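Local atomic coordinates of metallo-beta-lactamase (Serratia marcescens, PDB entry 6K4X), a protein that hydrolyses the amide bond of beta-lactam antibiotics with a pair of zinc ions, as a subclass B3 metallo-beta-lactamase. Residues S82-Q85 with K86-G89; M221-R224 with Q225-A229; A248-K251 with R252-R256; Y236-N239 with G240-R243; V50-A53 with N54-M58. One frame throughout, in Å; residues are numbered along the deposited sequence.

Contact 1: residues S82-Q85 with K86-G89; sequences SAMQ and KLTG
Thr88 folds back on the carbonyl of Met84 in a local contact that closes the C-terminal turn of helix 81-88, next to the sheet strand 65-69. Its hydroxyl, set between the backbone N and the carbonyl carbon (chi1 59°), donates from Thr88 OG1 to Met84 O over 2.7 Å. The Thr88 amide reaches that oxygen from the other face of the carbonyl plane, so two donors of one residue grip a single buried acceptor. Thr88 OG1 also bonds to the backbone N of Ala90, which ties the side chain to the chain leaving the helix. On the flank turned to helix 47-57 and strand 65-69, Met84 CE lies 4.0 Å from Thr88 CG2, and Met84 SD is 4.3 Å from Leu87 CD1. In one of its two conformers the exposed Lys86 chain runs back along the helix, bent near its end, where water 1 links Lys86 NZ to Ala83 O, at 2.8 Å from the nitrogen. Gln85, bent at chi2, gives NE2 to the carbonyl of Ala90, beyond the helix end. Gly89 N donates to Gln85 O at 2.8 Å, and Gly89, with positive phi (80°), forms the glycine C-terminal stop of helix 81-88 ahead of strand 91-95.

Contact 2: residues M221-R224 with Q225-A229; sequences MWTR and QQRAA
Met221 to Ala229 form consecutive turns at the start of helix 221-231, joined by i to i+4 bonds such as Gln225 N to Met221 O at 2.8 Å and Ala228 N to Arg224 O. Two side-chain pairs lie on different flanks of this backbone. On one flank the extended Gln225 side chain, its CG anti to the backbone N (chi1 179°), carries its amide oxygen to the rim of the Trp222 indole. Gln225 OE1 lies in the ring plane, 3.5 Å from Trp222 CE3, while amide and ring planes stand 51° apart. Water 2 donates both to this oxygen and to Trp222 O, which fastens the amide beside its own helix. One indole face meets Met221 CG; beyond the segments the ring has a cation-pi contact with Arg3 and an edge-to-face one with Tyr20.

On another flank Arg224 and Arg227 run side by side, pointing the same way, their guanidinium planes 54° apart and Arg224 NH1 3.7 Å from Arg227 NH1. Water 3 accepts from both nitrogens, at 2.8 Å from Arg224 NH1 and 3.2 Å from Arg227 NH1. Each arginine also has a carboxylate of its own: Arg224 bridges to Asp238 and Arg227 to Glu231. Arg224 further donates to the carbonyls of Asn219 and Ala235, so the more buried guanidinium is held by several acceptors. The close approach of two like charges is thus probably offset by separate acidic partners and by the water they share.

Contact 3: residues A248-K251 with R252-R256; sequences AGRK and RLETR. With SO4 (sulfate ion), chain G.
Arg252 N bonds to Ala248 O at 3.0 Å within the long C-terminal helix 241-260 of this metallo-beta-lactamase fold, and the bonds that follow carry the same i to i+4 pattern through Thr255. The tight side belongs to Gly249 and Leu253. Leu253 N meets Gly249 O at 3.0 Å, nearly straight on to the carbonyl, and the Leu253 side chain packs against Leu196 and Phe200 of helix 190-205. Arg250 and Glu254 border this interface. Their aliphatic parts approach at 4.4 Å between Arg250 CG and Glu254 CG, yet the charged ends diverge: Arg250 forms a salt bridge with Glu204, and Glu254, bent at chi2 (-54°), forms one with Arg197. Helix 190-205 is therefore held by apolar packing with an ion pair from each of these residues.

The outer side is looser. Lys251 and Thr255 are exposed in the isolated molecule, though both touch a crystal neighbour, with Lys251 CG 4.2 Å from Thr255 OG1. On another flank Arg252 stretches out, extended from CG to NE, and touches Thr177 and Val179, which belong to the pocket of the bound inhibitor 4-amino-2-sulfanylbenzoic acid; its side chain comes within about 4 Å of that ligand. A sulfate, probably from the crystallisation liquor, sits at the edge of its guanidinium, where Arg252 NH1 donates to sulfate O2 at 2.9 Å with an N-H...O angle of 155°.

Contact 4: residues Y236-N239 with G240-R243; sequences YVDN and GACR. With SO4 (sulfate ion), chain H.
Asp238 OD1 accepts from Gly240 N at 3.0 Å, a capping bond just ahead of helix 241-260. The amide comes from above the carboxylate plane, 41° out of it. Ala241 N bonds back to Asp238 O, also at 3.0 Å, closing a type I beta turn from Asp238 to Ala241 that leads the chain into the helix. One residue thereby receives two backbone amides, one with its side chain and one with its carbonyl.

Arg243 lies one turn further on. Its chain bends at chi3 (-69°) and brings the guanidinium back alongside the Asn239 side chain, the two flat groups 57° apart; Asn239 O lies over one guanidinium face, 3.6 Å from Arg243 CZ. Water 4 joins the backbone on this side, donating to Asn239 O at 2.8 Å and accepting from Arg243 N. A sulfate, probably from the crystallisation liquor, occupies the guanidinium edge: Arg243 NE donates to sulfate O2 at 2.9 Å, and Arg243 NH2 to sulfate O4 at 3.2 Å.

In the next shell the second carboxylate oxygen of Asp238 forms a salt bridge with Arg224, which probably helps to hold the capping carboxylate in place. Backbone bonds between Asp238 and Asp209, with the Cys242-Cys208 disulfide, tie the turn to the chain entering strand 210-213. Ala241 packs on Ala211 of that strand, while Tyr236 lies against helix 221-231 and strand 12-15.

Contact 5: residues V50-A53 with N54-M58; sequences VVAA and NIRAM
The guanidinium of Arg56, in one of its two conformers, lies with one face over the backbone of its own helix: Ala52 O sits 3.8 Å from its plane, over the centre, and Ala53 N lies toward the rim on that same face. In this conformer a bend at chi3 (-58°) folds the group back, and Arg56 NH2 reaches 3.5 Å from Ala53 CA. The carbonyl under the guanidinium is already the acceptor for Arg56 N, at 3.2 Å from Ala52 O. Asn54 supplies a second flat group. Its amide lies alongside Val50, both side chains pointing the same way, with Asn54 ND2 3.5 Å from Val50 CG1. Asn54 CG also stands 3.0 Å from Val50 O, whose hydrogen bond comes from the backbone Asn54 N at 2.8 Å. The polar end of Asn54 looks outside the segments, where ND2 donates to the carbonyl of Val21; this bond satisfies the amide nitrogen and probably helps set the rotation of the amide.

The buried side of the helix is apolar. Val51 and Ile55, one turn apart, bring their branches together at an angle, with Val51 CG1 3.9 Å from Ile55 CD1. The small Ala52 beside them receives Met84 and Leu87 of helix 81-88. Val51 also touches Thr43 in the loop that precedes the helix. With strands 37-40 and 65-69, helix 47-57 makes a beta-alpha-beta crossover, and this layer of helix on sheet is characteristic of the alpha-beta/beta-alpha sandwich of the metallo-beta-lactamase superfamily.

Along the chain the order is contact 5, contact 1, contact 2, contact 4, contact 3. Contacts 5 and 1 lie on neighbouring helices 47-57 and 81-88, with centres about 13 Å apart, and also touch where Met84 packs on Val51 and Ile55. Contacts 2 and 4 touch too, their centres about 14 Å apart, through the Arg224-Asp238 salt bridge and the packing of Tyr236. Contacts 4 and 3 share helix 241-260, at its start and further along, with centres about 19 Å apart. Contacts 1 and 3, whose centres are about 36 Å apart, stand on opposite sides of the chain's centre. The five thus sample the helices, and one helix-entry turn, that flank the two sheets.

Contact 1: residues S82-Q85 with K86-G89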
# COMPACT_ATOMS: atom_id res chain seq x y z
N SER A 82 9.53 -2.83 10.17
CA SER A 82 10.71 -3.40 10.82
C SER A 82 10.30 -4.38 11.92
O SER A 82 10.84 -5.48 12.04
CB SER A 82 11.58 -2.31 11.36
OG SER A 82 12.70 -2.86 12.06
N ALA A 83 9.34 -3.96 12.74
CA ALA A 83 8.86 -4.79 13.82
C ALA A 83 8.22 -6.07 13.27
O ALA A 83 8.42 -7.17 13.80
CB ALA A 83 7.91 -4.05 14.72
N MET A 84 7.39 -5.93 12.23
CA MET A 84 6.76 -7.10 11.61
C MET A 84 7.83 -8.02 11.00
O MET A 84 7.70 -9.25 11.05
CB MET A 84 5.75 -6.68 10.56
CG MET A 84 4.48 -6.01 11.10
SD MET A 84 3.60 -6.95 12.35
CE MET A 84 3.63 -8.59 11.60
N GLN A 85 8.88 -7.47 10.41
CA GLN A 85 9.96 -8.26 9.82
C GLN A 85 10.61 -9.12 10.91
O GLN A 85 10.84 -10.30 10.74
CB GLN A 85 10.96 -7.34 9.14
CG GLN A 85 11.99 -8.07 8.27
CD GLN A 85 13.02 -8.82 9.08
OE1 GLN A 85 13.53 -8.33 10.09
NE2 GLN A 85 13.33 -10.02 8.64
N LYS A 86 10.86 -8.52 12.07
CA LYS A 86 11.48 -9.24 13.20
C LYS A 86 10.55 -10.35 13.69
O LYS A 86 11.00 -11.45 14.01
CB LYS A 86 11.74 -8.28 14.36
CG LYS A 86 12.92 -7.35 14.17
CD LYS A 86 13.14 -6.42 15.33
CE LYS A 86 12.20 -5.24 15.34
NZ LYS A 86 11.39 -5.14 16.59
N LEU A 87 9.26 -10.06 13.80
CA LEU A 87 8.30 -11.03 14.35
C LEU A 87 8.12 -12.21 13.39
O LEU A 87 7.79 -13.31 13.85
CB LEU A 87 6.94 -10.37 14.62
CG LEU A 87 6.88 -9.41 15.80
CD1 LEU A 87 5.56 -8.67 15.79
CD2 LEU A 87 7.07 -10.14 17.12
N THR A 88 8.25 -11.99 12.08
CA THR A 88 7.88 -12.98 11.08
C THR A 88 9.10 -13.71 10.51
O THR A 88 8.96 -14.85 10.09
CB THR A 88 7.12 -12.35 9.92
OG1 THR A 88 7.94 -11.34 9.31
CG2 THR A 88 5.79 -11.75 10.36
N GLY A 89 10.24 -13.01 10.44
CA GLY A 89 11.40 -13.46 9.67
C GLY A 89 11.28 -13.20 8.18
O GLY A 89 12.13 -13.67 7.42
O HOH W 1 9.27 -6.91 16.56

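Contact 2: residues M221-R224 with Q225-A229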
# COMPACT_ATOMS: atom_id res chain seq x y z
N MET A 221 -13.33 2.58 2.11
CA MET A 221 -13.35 1.24 2.73
C MET A 221 -14.44 1.11 3.79
O MET A 221 -15.06 0.06 3.88
CB MET A 221 -11.99 0.97 3.37
CG MET A 221 -11.91 -0.33 4.14
SD MET A 221 -12.06 -1.80 3.10
CE MET A 221 -10.42 -1.79 2.36
N TRP A 222 -14.61 2.13 4.62
CA TRP A 222 -15.48 1.96 5.78
C TRP A 222 -16.95 2.04 5.38
O TRP A 222 -17.77 1.30 5.89
CB TRP A 222 -15.09 2.95 6.88
CG TRP A 222 -13.62 2.85 7.13
CD1 TRP A 222 -12.70 3.84 6.98
CD2 TRP A 222 -12.89 1.66 7.46
NE1 TRP A 222 -11.44 3.35 7.19
CE2 TRP A 222 -11.52 2.01 7.47
CE3 TRP A 222 -13.24 0.33 7.72
CZ2 TRP A 222 -10.52 1.08 7.78
CZ3 TRP A 222 -12.25 -0.59 7.99
CH2 TRP A 222 -10.91 -0.22 8.02
N THR A 223 -17.28 2.90 4.43
CA THR A 223 -18.61 2.86 3.82
C THR A 223 -18.87 1.50 3.16
O THR A 223 -19.98 0.93 3.30
CB THR A 223 -18.78 4.00 2.80
OG1 THR A 223 -18.61 5.23 3.50
CG2 THR A 223 -20.13 3.96 2.12
N ARG A 224 -17.88 0.98 2.43
CA ARG A 224 -18.04 -0.32 1.78
C ARG A 224 -18.23 -1.43 2.81
O ARG A 224 -19.04 -2.34 2.61
CB ARG A 224 -16.84 -0.63 0.88
CG ARG A 224 -16.77 0.26 -0.35
CD ARG A 224 -15.53 -0.06 -1.17
NE ARG A 224 -15.35 0.81 -2.31
CZ ARG A 224 -16.02 0.73 -3.44
NH1 ARG A 224 -16.94 -0.22 -3.59
NH2 ARG A 224 -15.76 1.57 -4.42
N GLN A 225 -17.46 -1.41 3.89
CA GLN A 225 -17.57 -2.46 4.88
C GLN A 225 -18.98 -2.43 5.48
O GLN A 225 -19.57 -3.50 5.75
CB GLN A 225 -16.49 -2.32 5.95
CG GLN A 225 -16.63 -3.41 7.00
CD GLN A 225 -15.71 -3.20 8.16
OE1 GLN A 225 -15.55 -2.09 8.67
NE2 GLN A 225 -15.18 -4.30 8.66
N GLN A 226 -19.52 -1.25 5.75
CA GLN A 226 -20.87 -1.11 6.29
C GLN A 226 -21.88 -1.67 5.28
O GLN A 226 -22.82 -2.39 5.63
CB GLN A 226 -21.10 0.35 6.69
CG GLN A 226 -20.29 0.75 7.92
CD GLN A 226 -20.31 2.21 8.31
OE1 GLN A 226 -20.21 3.12 7.49
NE2 GLN A 226 -20.41 2.46 9.61
N ARG A 227 -21.70 -1.36 3.99
CA ARG A 227 -22.55 -1.91 2.95
C ARG A 227 -22.47 -3.44 2.93
O ARG A 227 -23.47 -4.11 2.70
CB ARG A 227 -22.14 -1.37 1.59
CG ARG A 227 -22.61 0.05 1.31
CD ARG A 227 -21.93 0.57 0.06
NE ARG A 227 -22.24 -0.26 -1.09
CZ ARG A 227 -21.46 -0.49 -2.12
NH1 ARG A 227 -20.40 0.29 -2.36
NH2 ARG A 227 -21.78 -1.46 -2.96
N ALA A 228 -21.27 -3.99 3.16
CA ALA A 228 -21.04 -5.43 3.07
C ALA A 228 -21.84 -6.19 4.13
O ALA A 228 -22.15 -7.37 3.93
CB ALA A 228 -19.58 -5.74 3.21
N ALA A 229 -22.17 -5.53 5.24
CA ALA A 229 -22.90 -6.21 6.31
C ALA A 229 -24.20 -6.81 5.75
O ALA A 229 -24.59 -7.90 6.18
CB ALA A 229 -23.18 -5.28 7.45
O HOH W 2 -17.20 0.13 8.44
O HOH W 3 -19.14 0.31 -5.32

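Contact 3: residues A248-K251 with R252-R256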
# COMPACT_ATOMS: atom_id res chain seq x y z
N ALA A 248 -8.40 11.15 -8.94
CA ALA A 248 -8.24 12.03 -7.78
C ALA A 248 -6.78 12.47 -7.65
O ALA A 248 -6.50 13.60 -7.25
CB ALA A 248 -8.69 11.34 -6.52
N GLY A 249 -5.85 11.57 -7.94
CA GLY A 249 -4.44 11.91 -7.97
C GLY A 249 -4.16 13.02 -8.98
O GLY A 249 -3.51 14.05 -8.68
N ARG A 250 -4.69 12.86 -10.19
CA ARG A 250 -4.51 13.84 -11.24
C ARG A 250 -5.10 15.19 -10.82
O ARG A 250 -4.46 16.23 -11.02
CB ARG A 250 -5.11 13.32 -12.55
CG ARG A 250 -4.88 14.25 -13.73
CD ARG A 250 -5.36 13.67 -15.04
NE ARG A 250 -4.58 12.52 -15.51
CZ ARG A 250 -4.99 11.26 -15.63
NH1 ARG A 250 -6.22 10.90 -15.28
NH2 ARG A 250 -4.15 10.36 -16.11
N LYS A 251 -6.29 15.18 -10.22
CA LYS A 251 -6.92 16.42 -9.79
C LYS A 251 -6.08 17.12 -8.71
O LYS A 251 -5.93 18.34 -8.70
CB LYS A 251 -8.33 16.14 -9.29
CG LYS A 251 -9.00 17.33 -8.60
CD LYS A 251 -10.46 17.12 -8.30
CE LYS A 251 -11.33 16.84 -9.51
NZ LYS A 251 -11.19 17.90 -10.52
N ARG A 252 -5.53 16.35 -7.78
CA ARG A 252 -4.73 16.95 -6.72
C ARG A 252 -3.47 17.59 -7.33
O ARG A 252 -3.09 18.70 -6.92
CB ARG A 252 -4.37 15.89 -5.69
CG ARG A 252 -3.60 16.42 -4.49
CD ARG A 252 -3.49 15.37 -3.40
NE ARG A 252 -2.84 15.92 -2.22
CZ ARG A 252 -2.98 15.49 -0.99
NH1 ARG A 252 -3.79 14.48 -0.73
NH2 ARG A 252 -2.26 16.03 -0.03
N LEU A 253 -2.84 16.92 -8.28
CA LEU A 253 -1.67 17.52 -8.91
C LEU A 253 -2.05 18.75 -9.74
O LEU A 253 -1.36 19.76 -9.66
CB LEU A 253 -0.95 16.50 -9.78
CG LEU A 253 0.25 17.06 -10.56
CD1 LEU A 253 1.33 17.59 -9.64
CD2 LEU A 253 0.82 15.99 -11.48
N GLU A 254 -3.15 18.68 -10.49
CA GLU A 254 -3.50 19.83 -11.31
C GLU A 254 -3.87 21.02 -10.44
O GLU A 254 -3.50 22.16 -10.74
CB GLU A 254 -4.62 19.48 -12.28
CG GLU A 254 -4.14 18.57 -13.41
CD GLU A 254 -2.92 19.07 -14.20
OE1 GLU A 254 -2.71 20.32 -14.32
OE2 GLU A 254 -2.12 18.26 -14.69
N THR A 255 -4.58 20.78 -9.35
CA THR A 255 -4.89 21.86 -8.42
C THR A 255 -3.60 22.47 -7.88
O THR A 255 -3.46 23.70 -7.74
CB THR A 255 -5.79 21.35 -7.28
OG1 THR A 255 -7.08 21.00 -7.79
CG2 THR A 255 -6.02 22.41 -6.22
N ARG A 256 -2.64 21.63 -7.51
CA ARG A 256 -1.36 22.09 -6.96
C ARG A 256 -0.58 22.91 -7.98
O ARG A 256 -0.11 24.02 -7.67
CB ARG A 256 -0.54 20.89 -6.48
CG ARG A 256 0.86 21.25 -6.00
CD ARG A 256 0.87 22.26 -4.85
NE ARG A 256 2.23 22.61 -4.47
CZ ARG A 256 2.92 22.09 -3.47
NH1 ARG A 256 2.39 21.15 -2.70
NH2 ARG A 256 4.16 22.49 -3.26
S SO4 G . -6.98 13.64 -2.22
O1 SO4 G . -7.06 14.63 -3.28
O2 SO4 G . -5.73 12.88 -2.24
O3 SO4 G . -7.08 14.37 -0.93
O4 SO4 G . -8.12 12.72 -2.31

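Contact 4: residues Y236-N239 with G240-R243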
# COMPACT_ATOMS: atom_id res chain seq x y z
N TYR A 236 -17.23 -4.52 -1.80
CA TYR A 236 -15.84 -4.08 -2.00
C TYR A 236 -15.49 -4.00 -3.48
O TYR A 236 -14.44 -3.43 -3.81
CB TYR A 236 -14.84 -4.99 -1.28
CG TYR A 236 -15.10 -5.09 0.19
CD1 TYR A 236 -14.87 -4.00 1.02
CD2 TYR A 236 -15.55 -6.26 0.76
CE1 TYR A 236 -15.11 -4.07 2.38
CE2 TYR A 236 -15.81 -6.33 2.10
CZ TYR A 236 -15.58 -5.25 2.92
OH TYR A 236 -15.82 -5.34 4.25
N VAL A 237 -16.34 -4.58 -4.34
CA VAL A 237 -16.09 -4.71 -5.72
C VAL A 237 -16.58 -3.45 -6.42
O VAL A 237 -17.73 -3.04 -6.25
CB VAL A 237 -16.79 -5.96 -6.29
CG1 VAL A 237 -16.70 -6.01 -7.80
CG2 VAL A 237 -16.23 -7.23 -5.67
N ASP A 238 -15.71 -2.89 -7.24
CA ASP A 238 -16.03 -1.72 -8.03
C ASP A 238 -14.90 -1.55 -9.05
O ASP A 238 -13.79 -1.13 -8.68
CB ASP A 238 -16.16 -0.47 -7.16
CG ASP A 238 -16.32 0.84 -7.91
OD1 ASP A 238 -16.32 0.82 -9.16
OD2 ASP A 238 -16.41 1.87 -7.21
N ASN A 239 -15.14 -1.98 -10.29
CA ASN A 239 -14.07 -2.10 -11.25
C ASN A 239 -13.68 -0.74 -11.83
O ASN A 239 -12.75 -0.68 -12.61
CB ASN A 239 -14.39 -3.11 -12.35
CG ASN A 239 -15.55 -2.71 -13.22
OD1 ASN A 239 -15.98 -1.56 -13.22
ND2 ASN A 239 -16.10 -3.67 -13.94
N GLY A 240 -14.29 0.35 -11.35
CA GLY A 240 -13.84 1.68 -11.66
C GLY A 240 -12.98 2.29 -10.57
O GLY A 240 -12.56 3.44 -10.69
N ALA A 241 -12.68 1.56 -9.49
CA ALA A 241 -12.06 2.19 -8.34
C ALA A 241 -10.64 2.66 -8.64
O ALA A 241 -10.27 3.73 -8.14
CB ALA A 241 -12.07 1.26 -7.17
N CYS A 242 -9.84 1.89 -9.39
CA CYS A 242 -8.51 2.34 -9.69
C CYS A 242 -8.56 3.57 -10.62
O CYS A 242 -7.74 4.48 -10.47
CB CYS A 242 -7.70 1.22 -10.32
SG CYS A 242 -7.29 -0.12 -9.17
N ARG A 243 -9.50 3.61 -11.57
CA ARG A 243 -9.67 4.80 -12.39
C ARG A 243 -9.97 6.01 -11.53
O ARG A 243 -9.45 7.10 -11.78
CB ARG A 243 -10.77 4.63 -13.45
CG ARG A 243 -10.43 3.59 -14.51
CD ARG A 243 -11.45 3.52 -15.65
NE ARG A 243 -12.75 2.99 -15.27
CZ ARG A 243 -13.11 1.71 -15.33
NH1 ARG A 243 -12.25 0.78 -15.71
NH2 ARG A 243 -14.34 1.37 -14.98
S SO4 H . -15.58 5.42 -14.71
O1 SO4 H . -15.95 6.49 -15.66
O2 SO4 H . -14.10 5.45 -14.47
O3 SO4 H . -16.29 5.66 -13.42
O4 SO4 H . -15.99 4.09 -15.23
O HOH W 4 -10.50 0.91 -12.17

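Contact 5: residues V50-A53 with N54-M58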
# COMPACT_ATOMS: atom_id res chain seq x y z
N VAL A 50 -0.90 -3.95 16.39
CA VAL A 50 -2.25 -4.17 15.90
C VAL A 50 -2.25 -5.18 14.75
O VAL A 50 -3.04 -6.13 14.76
CB VAL A 50 -2.90 -2.82 15.53
CG1 VAL A 50 -4.21 -2.99 14.82
CG2 VAL A 50 -3.05 -1.91 16.74
N VAL A 51 -1.38 -4.96 13.75
CA VAL A 51 -1.32 -5.84 12.62
C VAL A 51 -1.00 -7.27 13.07
O VAL A 51 -1.60 -8.22 12.60
CB VAL A 51 -0.28 -5.34 11.61
CG1 VAL A 51 -0.07 -6.33 10.49
CG2 VAL A 51 -0.65 -3.98 11.06
N ALA A 52 -0.03 -7.43 13.98
CA ALA A 52 0.35 -8.75 14.45
C ALA A 52 -0.84 -9.46 15.11
O ALA A 52 -1.09 -10.64 14.82
CB ALA A 52 1.53 -8.65 15.38
N ALA A 53 -1.52 -8.76 16.01
CA ALA A 53 -2.66 -9.35 16.69
C ALA A 53 -3.76 -9.68 15.68
O ALA A 53 -4.47 -10.69 15.81
CB ALA A 53 -3.17 -8.40 17.75
N ASN A 54 -3.93 -8.83 14.66
CA ASN A 54 -4.95 -9.01 13.67
C ASN A 54 -4.69 -10.27 12.85
O ASN A 54 -5.61 -11.01 12.52
CB ASN A 54 -5.07 -7.77 12.79
CG ASN A 54 -5.75 -6.60 13.48
OD1 ASN A 54 -6.37 -6.75 14.54
ND2 ASN A 54 -5.69 -5.43 12.85
N ILE A 55 -3.43 -10.49 12.46
CA ILE A 55 -3.09 -11.68 11.70
C ILE A 55 -3.44 -12.92 12.53
O ILE A 55 -4.02 -13.88 12.02
CB ILE A 55 -1.61 -11.64 11.30
CG1 ILE A 55 -1.35 -10.54 10.27
CG2 ILE A 55 -1.14 -13.00 10.82
CD1 ILE A 55 0.10 -10.23 10.04
N ARG A 56 -3.06 -12.91 13.81
CA ARG A 56 -3.38 -14.05 14.68
C ARG A 56 -4.90 -14.20 14.82
O ARG A 56 -5.41 -15.32 14.84
CB ARG A 56 -2.68 -13.90 16.04
CG ARG A 56 -1.16 -13.96 15.95
CD ARG A 56 -0.52 -14.05 17.33
NE ARG A 56 -0.86 -12.96 18.23
CZ ARG A 56 -0.15 -11.85 18.39
NH1 ARG A 56 1.05 -11.76 17.83
NH2 ARG A 56 -0.61 -10.83 19.11
N ALA A 57 -5.63 -13.10 14.92
CA ALA A 57 -7.09 -13.16 15.07
C ALA A 57 -7.74 -13.80 13.84
O ALA A 57 -8.83 -14.36 13.95
CB ALA A 57 -7.64 -11.79 15.35
N MET A 58 -7.10 -13.72 12.68
CA MET A 58 -7.61 -14.35 11.46
C MET A 58 -7.14 -15.81 11.36
O MET A 58 -7.44 -16.50 10.39
CB MET A 58 -7.17 -13.55 10.23
CG MET A 58 -7.77 -12.15 10.20
SD MET A 58 -9.58 -12.08 10.26
CE MET A 58 -10.00 -12.63 8.60